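Local coordinates for peptidyl-prolyl cis-trans isomerase (Hirschia baltica, PDB 5EX2), which probably catalyses the cis-trans isomerisation of peptide bonds preceding proline, as a periplasmic cyclophilin of the AquaCyp family, at residues V34-L39 and V263-D268; E193-A198 and L256-S261; S220-A223 and R227-A230. One frame throughout, in Å; residues are numbered along the deposited sequence. Where two conformers were deposited one is given.

Contact 1 (V34-L39 and V263-D268); sequences VVYIEL and VFVSED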
ATOM      1  N   VAL A  34     -10.110  -0.052 -12.026  1.00  9.33           N
ATOM      2  CA  VAL A  34      -9.753  -0.993 -10.979  1.00  9.29           C
ATOM      3  C   VAL A  34      -8.436  -0.616 -10.302  1.00  8.90           C
ATOM      4  O   VAL A  34      -7.516  -0.102 -10.928  1.00 10.06           O
ATOM      5  CB  VAL A  34      -9.670  -2.428 -11.545  1.00  9.19           C
ATOM      6  CG1 VAL A  34      -8.488  -2.603 -12.503  1.00 11.41           C
ATOM      7  CG2 VAL A  34      -9.619  -3.444 -10.415  1.00 11.94           C
ATOM      8  N   VAL A  35      -8.399  -0.862  -8.997  1.00  8.67           N
ATOM      9  CA  VAL A  35      -7.239  -0.657  -8.167  1.00  7.74           C
ATOM     10  C   VAL A  35      -6.968  -1.987  -7.463  1.00 10.37           C
ATOM     11  O   VAL A  35      -7.839  -2.524  -6.781  1.00 10.70           O
ATOM     12  CB  VAL A  35      -7.457   0.475  -7.133  1.00  9.11           C
ATOM     13  CG1 VAL A  35      -6.212   0.688  -6.303  1.00 10.29           C
ATOM     14  CG2 VAL A  35      -7.875   1.782  -7.826  1.00 10.34           C
ATOM     15  N   TYR A  36      -5.775  -2.532  -7.668  1.00  7.23           N
ATOM     16  CA  TYR A  36      -5.349  -3.739  -6.981  1.00  7.73           C
ATOM     17  C   TYR A  36      -4.424  -3.335  -5.848  1.00  7.40           C
ATOM     18  O   TYR A  36      -3.389  -2.723  -6.096  1.00  9.36           O
ATOM     19  CB  TYR A  36      -4.632  -4.699  -7.940  1.00  7.73           C
ATOM     20  CG  TYR A  36      -5.516  -5.250  -9.039  1.00  9.06           C
ATOM     21  CD1 TYR A  36      -6.377  -6.294  -8.798  1.00 12.46           C
ATOM     22  CD2 TYR A  36      -5.459  -4.729 -10.322  1.00 10.22           C
ATOM     23  CE1 TYR A  36      -7.176  -6.798  -9.806  1.00 11.31           C
ATOM     24  CE2 TYR A  36      -6.243  -5.230 -11.332  1.00 13.83           C
ATOM     25  CZ  TYR A  36      -7.097  -6.252 -11.062  1.00 13.08           C
ATOM     26  OH  TYR A  36      -7.872  -6.744 -12.090  1.00 15.51           O
ATOM     27  N   ILE A  37      -4.793  -3.686  -4.623  1.00  7.51           N
ATOM     28  CA  ILE A  37      -4.027  -3.288  -3.449  1.00  7.56           C
ATOM     29  C   ILE A  37      -3.402  -4.519  -2.804  1.00  8.85           C
ATOM     30  O   ILE A  37      -4.098  -5.508  -2.540  1.00  9.40           O
ATOM     31  CB  ILE A  37      -4.922  -2.574  -2.427  1.00 10.16           C
ATOM     32  CG1 ILE A  37      -5.448  -1.277  -3.030  1.00 10.32           C
ATOM     33  CG2 ILE A  37      -4.149  -2.291  -1.132  1.00 10.33           C
ATOM     34  CD1 ILE A  37      -6.573  -0.642  -2.247  1.00 10.50           C
ATOM     35  N   GLU A  38      -2.098  -4.470  -2.555  1.00  6.87           N
ATOM     36  CA  GLU A  38      -1.452  -5.484  -1.734  1.00  7.83           C
ATOM     37  C   GLU A  38      -1.419  -5.008  -0.287  1.00  7.81           C
ATOM     38  O   GLU A  38      -0.918  -3.931   0.022  1.00  8.55           O
ATOM     39  CB  GLU A  38      -0.024  -5.831  -2.203  1.00  8.67           C
ATOM     40  CG  GLU A  38       0.496  -7.046  -1.442  1.00  9.38           C
ATOM     41  CD  GLU A  38       1.912  -7.471  -1.774  1.00  8.56           C
ATOM     42  OE1 GLU A  38       2.612  -6.776  -2.534  1.00 11.84           O
ATOM     43  OE2 GLU A  38       2.314  -8.526  -1.241  1.00 11.84           O
ATOM     44  N   LEU A  39      -1.937  -5.848   0.594  1.00  8.61           N
ATOM     45  CA  LEU A  39      -1.890  -5.616   2.026  1.00  9.05           C
ATOM     46  C   LEU A  39      -0.498  -5.907   2.569  1.00  8.14           C
ATOM     47  O   LEU A  39       0.203  -6.797   2.070  1.00  9.97           O
ATOM     48  CB  LEU A  39      -2.892  -6.506   2.738  1.00  9.12           C
ATOM     49  CG  LEU A  39      -4.314  -6.384   2.223  1.00 11.29           C
ATOM     50  CD1 LEU A  39      -5.216  -7.433   2.871  1.00 15.21           C
ATOM     51  CD2 LEU A  39      -4.838  -4.966   2.464  1.00 14.68           C
ATOM     52  N   VAL A 263      -0.282  -7.309 -12.594  1.00  9.74           N
ATOM     53  CA  VAL A 263      -1.454  -8.088 -12.248  1.00  9.94           C
ATOM     54  C   VAL A 263      -2.005  -8.690 -13.538  1.00 12.14           C
ATOM     55  O   VAL A 263      -2.213  -7.981 -14.520  1.00 13.18           O
ATOM     56  CB  VAL A 263      -2.533  -7.241 -11.558  1.00 12.82           C
ATOM     57  CG1 VAL A 263      -3.734  -8.114 -11.197  1.00 12.61           C
ATOM     58  CG2 VAL A 263      -1.974  -6.541 -10.315  1.00 11.47           C
ATOM     59  N   PHE A 264      -2.187 -10.006 -13.540  1.00 12.07           N
ATOM     60  CA  PHE A 264      -2.695 -10.721 -14.702  1.00 13.11           C
ATOM     61  C   PHE A 264      -4.049 -11.289 -14.368  1.00 11.57           C
ATOM     62  O   PHE A 264      -4.190 -12.048 -13.418  1.00 16.77           O
ATOM     63  CB  PHE A 264      -1.748 -11.848 -15.104  1.00 12.70           C
ATOM     64  CG  PHE A 264      -0.363 -11.390 -15.437  1.00 14.17           C
ATOM     65  CD1 PHE A 264      -0.113 -10.717 -16.619  1.00 14.18           C
ATOM     66  CD2 PHE A 264       0.696 -11.645 -14.575  1.00 16.27           C
ATOM     67  CE1 PHE A 264       1.173 -10.311 -16.941  1.00 18.02           C
ATOM     68  CE2 PHE A 264       1.985 -11.242 -14.884  1.00 15.19           C
ATOM     69  CZ  PHE A 264       2.226 -10.572 -16.065  1.00 15.94           C
ATOM     70  N   VAL A 265      -5.055 -10.938 -15.153  1.00 14.75           N
ATOM     71  CA  VAL A 265      -6.382 -11.456 -14.882  1.00 15.60           C
ATOM     72  C   VAL A 265      -6.565 -12.742 -15.650  1.00 19.11           C
ATOM     73  O   VAL A 265      -5.832 -13.026 -16.605  1.00 16.43           O
ATOM     74  CB  VAL A 265      -7.500 -10.459 -15.243  1.00 23.70           C
ATOM     75  CG1 VAL A 265      -7.420  -9.235 -14.340  1.00 23.61           C
ATOM     76  CG2 VAL A 265      -7.455 -10.082 -16.715  1.00 26.63           C
ATOM     77  N   SER A 266      -7.550 -13.510 -15.207  1.00 16.17           N
ATOM     78  CA  SER A 266      -7.835 -14.812 -15.774  1.00 15.97           C
ATOM     79  C   SER A 266      -8.360 -14.714 -17.199  1.00 16.60           C
ATOM     80  O   SER A 266      -9.008 -13.732 -17.558  1.00 19.40           O
ATOM     81  CB  SER A 266      -8.871 -15.542 -14.917  1.00 22.22           C
ATOM     82  OG  SER A 266      -8.380 -15.789 -13.614  1.00 35.75           O
ATOM     83  N   GLU A 267      -8.101 -15.747 -18.000  1.00 17.75           N
ATOM     84  CA  GLU A 267      -8.744 -15.874 -19.292  1.00 18.33           C
ATOM     85  C   GLU A 267     -10.205 -16.254 -19.063  1.00 21.81           C
ATOM     86  O   GLU A 267     -10.567 -16.724 -17.978  1.00 21.73           O
ATOM     87  CB  GLU A 267      -8.045 -16.925 -20.153  1.00 21.23           C
ATOM     88  CG  GLU A 267      -6.598 -16.611 -20.477  1.00 22.77           C
ATOM     89  CD  GLU A 267      -6.439 -15.563 -21.564  1.00 19.14           C
ATOM     90  OE1 GLU A 267      -7.448 -14.917 -21.929  1.00 19.40           O
ATOM     91  OE2 GLU A 267      -5.295 -15.368 -22.026  1.00 19.90           O
ATOM     92  N   ASP A 268     -11.032 -16.069 -20.088  1.00 20.57           N
ATOM     93  CA  ASP A 268     -12.444 -16.424 -20.030  1.00 25.46           C
ATOM     94  C   ASP A 268     -12.615 -17.922 -19.790  1.00 39.03           C
ATOM     95  O   ASP A 268     -11.805 -18.728 -20.257  1.00 38.79           O
ATOM     96  CB  ASP A 268     -13.149 -16.016 -21.328  1.00 25.45           C
ATOM     97  CG  ASP A 268     -13.160 -14.513 -21.540  1.00 36.96           C
ATOM     98  OD1 ASP A 268     -12.344 -13.815 -20.903  1.00 35.66           O
ATOM     99  OD2 ASP A 268     -13.970 -14.026 -22.355  1.00 36.77           O
TER
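Tyr36 lays one face of its ring on Val263, and the phenol can be followed outward from the barrel strand to the chain's C-terminal tail. At the base, Tyr36 CB lies 4.0 Å from Val263 CG2, the methyl that also approaches CG and CD2 of the ring. The ring leaves the strand with CG anti to the carbonyl carbon (chi1 -65°), which brings the ring face over the methyls of Val263. From there outward the other methyl takes over: Val263 CG1 stands 3.7 Å from the ring centroid, only 4° off the ring normal, a CH-pi contact centred on the face. All six ring carbons therefore lie at nearly the same distance from it, CE2 at 3.8 Å from CG1. The opposite face is covered within the same strand by Val34 CG2, offset toward the rim, so the phenol is clamped between two valines. Beyond the ring, Tyr36 OH meets Val265 CG1 at 3.4 Å, approached obliquely, and the two side chains cross at about a right angle. No hydrogen bond joins the two segments; the grip is apolar. Ile27 of the neighbouring barrel strand also touches the tyrosine, while Pro228 and Ala230 touch Val263. The arrangement is a strand of the eight-stranded cyclophilin barrel presenting an outward-facing aromatic side chain to the edge strand 261-264 of a separate three-stranded antiparallel sheet.

Contact 2 (E193-A198 and L256-S261); sequences EGLDVA and LPQTPS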
ATOM      1  N   GLU A 193      -1.491  -1.868  -9.019  0.72  8.85           N
ATOM      2  CA  GLU A 193      -1.989  -1.289 -10.253  0.72 10.52           C
ATOM      3  C   GLU A 193      -3.130  -0.401  -9.828  0.72  8.91           C
ATOM      4  O   GLU A 193      -3.832  -0.714  -8.864  0.72  9.84           O
ATOM      5  CB  GLU A 193      -2.440  -2.357 -11.260  0.72 12.54           C
ATOM      6  CG  GLU A 193      -1.296  -2.946 -12.074  0.72 16.51           C
ATOM      7  CD  GLU A 193      -1.754  -3.896 -13.180  0.72 19.98           C
ATOM      8  OE1 GLU A 193      -2.968  -3.935 -13.499  0.72 15.09           O
ATOM      9  OE2 GLU A 193      -0.890  -4.606 -13.742  0.72 13.05           O
ATOM     10  N   GLY A 194      -3.284   0.721 -10.510  1.00 11.47           N
ATOM     11  CA  GLY A 194      -4.383   1.623 -10.245  1.00 11.50           C
ATOM     12  C   GLY A 194      -4.022   2.954  -9.610  1.00 11.25           C
ATOM     13  O   GLY A 194      -4.905   3.729  -9.296  1.00 10.98           O
ATOM     14  N   LEU A 195      -2.740   3.243  -9.415  1.00  9.30           N
ATOM     15  CA  LEU A 195      -2.373   4.581  -8.986  1.00  9.79           C
ATOM     16  C   LEU A 195      -2.924   5.618  -9.956  1.00 10.35           C
ATOM     17  O   LEU A 195      -3.402   6.676  -9.530  1.00 10.01           O
ATOM     18  CB  LEU A 195      -0.862   4.727  -8.866  1.00 10.14           C
ATOM     19  CG  LEU A 195      -0.337   6.140  -8.555  1.00  8.14           C
ATOM     20  CD1 LEU A 195      -0.964   6.722  -7.318  1.00  9.86           C
ATOM     21  CD2 LEU A 195       1.178   6.138  -8.404  1.00 10.59           C
ATOM     22  N   ASP A 196      -2.867   5.329 -11.252  1.00  9.28           N
ATOM     23  CA  ASP A 196      -3.389   6.256 -12.249  1.00 12.68           C
ATOM     24  C   ASP A 196      -4.905   6.421 -12.082  1.00 12.34           C
ATOM     25  O   ASP A 196      -5.441   7.523 -12.219  1.00 11.82           O
ATOM     26  CB  ASP A 196      -3.040   5.788 -13.671  1.00 12.24           C
ATOM     27  CG  ASP A 196      -3.545   4.379 -13.994  1.00 24.48           C
ATOM     28  OD1 ASP A 196      -3.902   3.603 -13.079  1.00 26.03           O
ATOM     29  OD2 ASP A 196      -3.569   4.042 -15.201  1.00 40.32           O
ATOM     30  N   VAL A 197      -5.584   5.335 -11.748  1.00  9.77           N
ATOM     31  CA  VAL A 197      -7.019   5.379 -11.462  1.00  8.49           C
ATOM     32  C   VAL A 197      -7.273   6.282 -10.251  1.00  9.55           C
ATOM     33  O   VAL A 197      -8.155   7.160 -10.291  1.00  9.19           O
ATOM     34  CB  VAL A 197      -7.584   3.969 -11.212  1.00 11.86           C
ATOM     35  CG1 VAL A 197      -8.992   4.024 -10.653  1.00  8.85           C
ATOM     36  CG2 VAL A 197      -7.567   3.165 -12.500  1.00 11.41           C
ATOM     37  N   ALA A 198      -6.507   6.099  -9.176  1.00  8.52           N
ATOM     38  CA  ALA A 198      -6.657   6.911  -7.970  1.00 10.33           C
ATOM     39  C   ALA A 198      -6.465   8.385  -8.289  1.00  7.98           C
ATOM     40  O   ALA A 198      -7.152   9.252  -7.737  1.00  9.70           O
ATOM     41  CB  ALA A 198      -5.661   6.458  -6.898  1.00 10.99           C
ATOM     42  N   LEU A 256      11.198   7.816  -6.687  1.00 15.10           N
ATOM     43  CA  LEU A 256      11.262   6.729  -7.648  1.00 13.96           C
ATOM     44  C   LEU A 256       9.846   6.308  -8.038  1.00 12.59           C
ATOM     45  O   LEU A 256       8.898   6.557  -7.299  1.00 14.00           O
ATOM     46  CB  LEU A 256      11.998   5.535  -7.047  1.00 13.62           C
ATOM     47  CG  LEU A 256      13.495   5.705  -6.856  1.00 13.65           C
ATOM     48  CD1 LEU A 256      14.013   4.679  -5.858  1.00 17.60           C
ATOM     49  CD2 LEU A 256      14.211   5.549  -8.191  1.00 18.62           C
ATOM     50  N   PRO A 257       9.701   5.639  -9.184  1.00 12.64           N
ATOM     51  CA  PRO A 257       8.426   4.974  -9.426  1.00 12.18           C
ATOM     52  C   PRO A 257       8.212   3.907  -8.371  1.00  9.64           C
ATOM     53  O   PRO A 257       9.134   3.546  -7.644  1.00 13.23           O
ATOM     54  CB  PRO A 257       8.596   4.349 -10.816  1.00 15.59           C
ATOM     55  CG  PRO A 257       9.872   4.897 -11.374  1.00 14.06           C
ATOM     56  CD  PRO A 257      10.705   5.316 -10.208  1.00 13.42           C
ATOM     57  N   GLN A 258       7.014   3.367  -8.303  1.00  9.37           N
ATOM     58  CA  GLN A 258       6.800   2.225  -7.446  1.00  8.68           C
ATOM     59  C   GLN A 258       7.593   1.035  -7.966  1.00 10.14           C
ATOM     60  O   GLN A 258       7.936   0.959  -9.146  1.00  9.53           O
ATOM     61  CB  GLN A 258       5.337   1.859  -7.382  1.00  8.86           C
ATOM     62  CG  GLN A 258       4.463   2.936  -6.833  1.00 10.31           C
ATOM     63  CD  GLN A 258       3.157   2.369  -6.355  1.00 10.48           C
ATOM     64  OE1 GLN A 258       3.047   1.928  -5.202  1.00 12.25           O
ATOM     65  NE2 GLN A 258       2.178   2.310  -7.240  1.00 13.31           N
ATOM     66  N   THR A 259       7.856   0.091  -7.079  1.00  7.57           N
ATOM     67  CA  THR A 259       8.480  -1.160  -7.456  1.00  7.35           C
ATOM     68  C   THR A 259       7.666  -1.774  -8.573  1.00  7.81           C
ATOM     69  O   THR A 259       6.468  -1.908  -8.440  1.00  7.93           O
ATOM     70  CB  THR A 259       8.541  -2.128  -6.277  1.00  9.20           C
ATOM     71  OG1 THR A 259       9.403  -1.594  -5.268  1.00  8.86           O
ATOM     72  CG2 THR A 259       9.065  -3.489  -6.727  1.00  7.40           C
ATOM     73  N   PRO A 260       8.314  -2.152  -9.688  1.00  7.51           N
ATOM     74  CA  PRO A 260       7.521  -2.734 -10.770  1.00  7.56           C
ATOM     75  C   PRO A 260       6.656  -3.876 -10.288  1.00  7.60           C
ATOM     76  O   PRO A 260       7.115  -4.804  -9.623  1.00  8.08           O
ATOM     77  CB  PRO A 260       8.591  -3.208 -11.751  1.00 12.03           C
ATOM     78  CG  PRO A 260       9.676  -2.191 -11.599  1.00  8.98           C
ATOM     79  CD  PRO A 260       9.708  -1.940 -10.108  1.00  8.46           C
ATOM     80  N   SER A 261       5.387  -3.816 -10.669  1.00  8.85           N
ATOM     81  CA  SER A 261       4.387  -4.790 -10.257  1.00  8.12           C
ATOM     82  C   SER A 261       3.454  -5.061 -11.424  1.00  9.46           C
ATOM     83  O   SER A 261       3.238  -4.194 -12.265  1.00 10.09           O
ATOM     84  CB  SER A 261       3.596  -4.274  -9.049  1.00  8.49           C
ATOM     85  OG  SER A 261       4.473  -3.881  -7.999  1.00  9.45           O
TER
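Leu195 and Gln258 meet by van der Waals contact, a light touch in which Leu195 CD2 comes 4.1 Å from Gln258 NE2. With CG anti to its backbone nitrogen (chi1 174°), Leu195 carries its methyl out from the first turn of helix 195-198 toward the amide, and the two side chains cross obliquely. At the other end of the contact Glu193 and Ser261 are looser neighbours, Glu193 OE2 lying 4.4 Å from Ser261 O in the conformer given.

Polar links between the segments run through third residues. Gln258, extended beyond CG, places its amide where NE2 donates to Met191 O and OE1 accepts from Arg190 NH1. Both ends of the amide are thus satisfied, which should fix its rotation. Arg190 NH2 also bonds Ser261 OG, and in the same conformer Glu193 OE2 accepts from Val263 N. Arg190 and Met191 belong to cyclophilin barrel strand 187-191, so the loop entering strand 261-264 is fastened to the end of a barrel strand and to the turn after it.

Bonds within each segment shape the two partners. Gly194 occupies the N-cap position of the short helix, and its O accepts from Ala198 N at 2.9 Å. In the loop, Ser261 OG donates to Thr259 O over 2.8 Å, from 36° above the carbonyl plane, bracing the backbone around Pro260.

Contact 3 (S220-A223 and R227-A230); sequences SDLA and RPEA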
ATOM      1  N   SER A 220      -8.429 -14.070  -2.328  1.00  9.70           N
ATOM      2  CA  SER A 220      -8.511 -15.393  -1.720  1.00 10.59           C
ATOM      3  C   SER A 220      -9.945 -15.925  -1.659  1.00 10.46           C
ATOM      4  O   SER A 220     -10.157 -17.131  -1.551  1.00 12.92           O
ATOM      5  CB  SER A 220      -7.926 -15.335  -0.318  1.00 13.13           C
ATOM      6  OG  SER A 220      -8.520 -14.269   0.375  1.00 12.06           O
ATOM      7  N   ASP A 221     -10.921 -15.025  -1.721  1.00 10.36           N
ATOM      8  CA  ASP A 221     -12.320 -15.420  -1.624  1.00 12.10           C
ATOM      9  C   ASP A 221     -12.906 -15.803  -2.968  1.00 12.50           C
ATOM     10  O   ASP A 221     -14.028 -16.314  -3.040  1.00 15.14           O
ATOM     11  CB  ASP A 221     -13.143 -14.299  -1.009  1.00  9.87           C
ATOM     12  CG  ASP A 221     -12.767 -14.030   0.430  1.00 13.16           C
ATOM     13  OD1 ASP A 221     -12.213 -14.931   1.093  1.00 14.21           O
ATOM     14  OD2 ASP A 221     -13.026 -12.912   0.906  1.00 12.44           O
ATOM     15  N   LEU A 222     -12.147 -15.572  -4.031  1.00 13.51           N
ATOM     16  CA  LEU A 222     -12.564 -15.994  -5.359  1.00 11.62           C
ATOM     17  C   LEU A 222     -12.217 -17.447  -5.580  1.00 14.28           C
ATOM     18  O   LEU A 222     -11.282 -17.971  -4.960  1.00 14.04           O
ATOM     19  CB  LEU A 222     -11.881 -15.137  -6.417  1.00 11.57           C
ATOM     20  CG  LEU A 222     -12.163 -13.636  -6.375  1.00 11.06           C
ATOM     21  CD1 LEU A 222     -11.273 -12.924  -7.377  1.00 11.57           C
ATOM     22  CD2 LEU A 222     -13.629 -13.363  -6.657  1.00 12.80           C
ATOM     23  N   ALA A 223     -12.964 -18.089  -6.475  1.00 14.25           N
ATOM     24  CA  ALA A 223     -12.616 -19.434  -6.917  1.00 17.79           C
ATOM     25  C   ALA A 223     -11.238 -19.377  -7.569  1.00 14.95           C
ATOM     26  O   ALA A 223     -10.917 -18.408  -8.247  1.00 15.53           O
ATOM     27  CB  ALA A 223     -13.648 -19.972  -7.891  1.00 18.07           C
ATOM     28  N   ARG A 227      -9.173 -16.025  -9.912  1.00 16.14           N
ATOM     29  CA  ARG A 227      -8.261 -15.141  -9.195  1.00 18.05           C
ATOM     30  C   ARG A 227      -7.294 -14.445 -10.137  1.00 16.23           C
ATOM     31  O   ARG A 227      -6.586 -15.109 -10.884  1.00 18.81           O
ATOM     32  CB  ARG A 227      -7.458 -15.925  -8.154  1.00 13.84           C
ATOM     33  CG  ARG A 227      -8.297 -16.511  -7.057  1.00 16.76           C
ATOM     34  CD  ARG A 227      -7.476 -17.288  -6.053  1.00 18.20           C
ATOM     35  NE  ARG A 227      -8.339 -17.933  -5.073  1.00 19.60           N
ATOM     36  CZ  ARG A 227      -8.071 -19.073  -4.442  1.00 26.98           C
ATOM     37  NH1 ARG A 227      -6.932 -19.722  -4.664  1.00 37.46           N
ATOM     38  NH2 ARG A 227      -8.950 -19.563  -3.577  1.00 37.56           N
ATOM     39  N   PRO A 228      -7.230 -13.102 -10.095  1.00 12.88           N
ATOM     40  CA  PRO A 228      -6.087 -12.455 -10.741  1.00 12.53           C
ATOM     41  C   PRO A 228      -4.814 -12.900 -10.061  1.00 12.46           C
ATOM     42  O   PRO A 228      -4.849 -13.250  -8.883  1.00 15.07           O
ATOM     43  CB  PRO A 228      -6.336 -10.949 -10.542  1.00 13.70           C
ATOM     44  CG  PRO A 228      -7.472 -10.836  -9.605  1.00 25.08           C
ATOM     45  CD  PRO A 228      -8.190 -12.132  -9.541  1.00 14.29           C
ATOM     46  N   GLU A 229      -3.716 -12.899 -10.798  1.00 13.18           N
ATOM     47  CA  GLU A 229      -2.426 -13.304 -10.259  1.00 12.83           C
ATOM     48  C   GLU A 229      -1.492 -12.107 -10.339  1.00 11.17           C
ATOM     49  O   GLU A 229      -1.282 -11.545 -11.412  1.00 14.27           O
ATOM     50  CB  GLU A 229      -1.870 -14.513 -11.022  1.00 14.82           C
ATOM     51  CG  GLU A 229      -2.760 -15.765 -10.901  1.00 14.52           C
ATOM     52  CD  GLU A 229      -2.344 -16.948 -11.781  1.00 20.23           C
ATOM     53  OE1 GLU A 229      -1.186 -17.019 -12.240  1.00 25.20           O
ATOM     54  OE2 GLU A 229      -3.202 -17.827 -11.991  1.00 28.65           O
ATOM     55  N   ALA A 230      -0.942 -11.720  -9.190  1.00 12.47           N
ATOM     56  CA  ALA A 230      -0.079 -10.548  -9.111  1.00 12.32           C
ATOM     57  C   ALA A 230       1.338 -10.919  -8.710  1.00  9.57           C
ATOM     58  O   ALA A 230       1.560 -11.849  -7.932  1.00 10.64           O
ATOM     59  CB  ALA A 230      -0.658  -9.535  -8.128  1.00 12.05           C
TER
HETATM   60  O   HOH W   1     -11.692 -19.339  -2.126  1.00 22.26           O
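A surface loop between the last barrel strand, 212-218, and strand 229-233 is closed by Arg227, whose side chain reaches back to the carbonyl of Leu222. Arg227 NE donates to Leu222 O at 2.9 Å, with an N-H...O angle of 137°; the donor sits 41° above the carbonyl plane, and the oxygen lies near the guanidinium plane but tilted from it. NH2 adds a weak bond to the same oxygen at 3.1 Å, so one carbonyl is held by two nitrogens of a single guanidinium. Extended from CG to NE, the arginine runs back along the loop and brings NE and NH2 within bonding distance of Leu222 O. Ala223 C lies over one face of the guanidinium.

A water widens the link: it donates to Ser220 O at 2.7 Å and accepts from Arg227 NH2 at 3.1 Å, lying at the guanidinium edge and in its plane. The arginine thereby also reaches the 3-10 turn that follows cyclophilin barrel strand 212-218, tying the start of the loop to its end. Ser220 OG itself bonds Asp23, and neighbouring Asp221 forms a salt bridge with Arg56.

Apolar contacts complete the pairing. Leu222 CB rests 3.9 Å from Arg227 CG, beside the aliphatic part of the arginine. Further along, Leu222 CD1 meets Pro228 CD at 3.8 Å, the two side chains crossing at about a right angle. Val219 touches both Arg227 and Pro228, and Ile27 of barrel strand 25-30 lies against the proline.

In the fold
From the N terminus the chain lays down strand 17-19 of the small sheet, then enters the barrel and reaches strand 33-39, where contact 1 opens a loop that closes only at the C-terminal tail. The other two contacts lie within that span: contact 2 joins 193-198 to 256-261, and contact 3 makes a short closure, 220-223 with 227-230, inside contact 2's loop; none cross. Contacts 1 and 2 meet where the backbone O of Glu193 accepts from Tyr36 N. Contacts 1 and 3 share the three-stranded sheet, with Phe264 N bonded to Glu229 O. Contacts 1 and 2 tie the C-terminal segment to the barrel; contact 3 closes the loop leading from the barrel to strand 229-233.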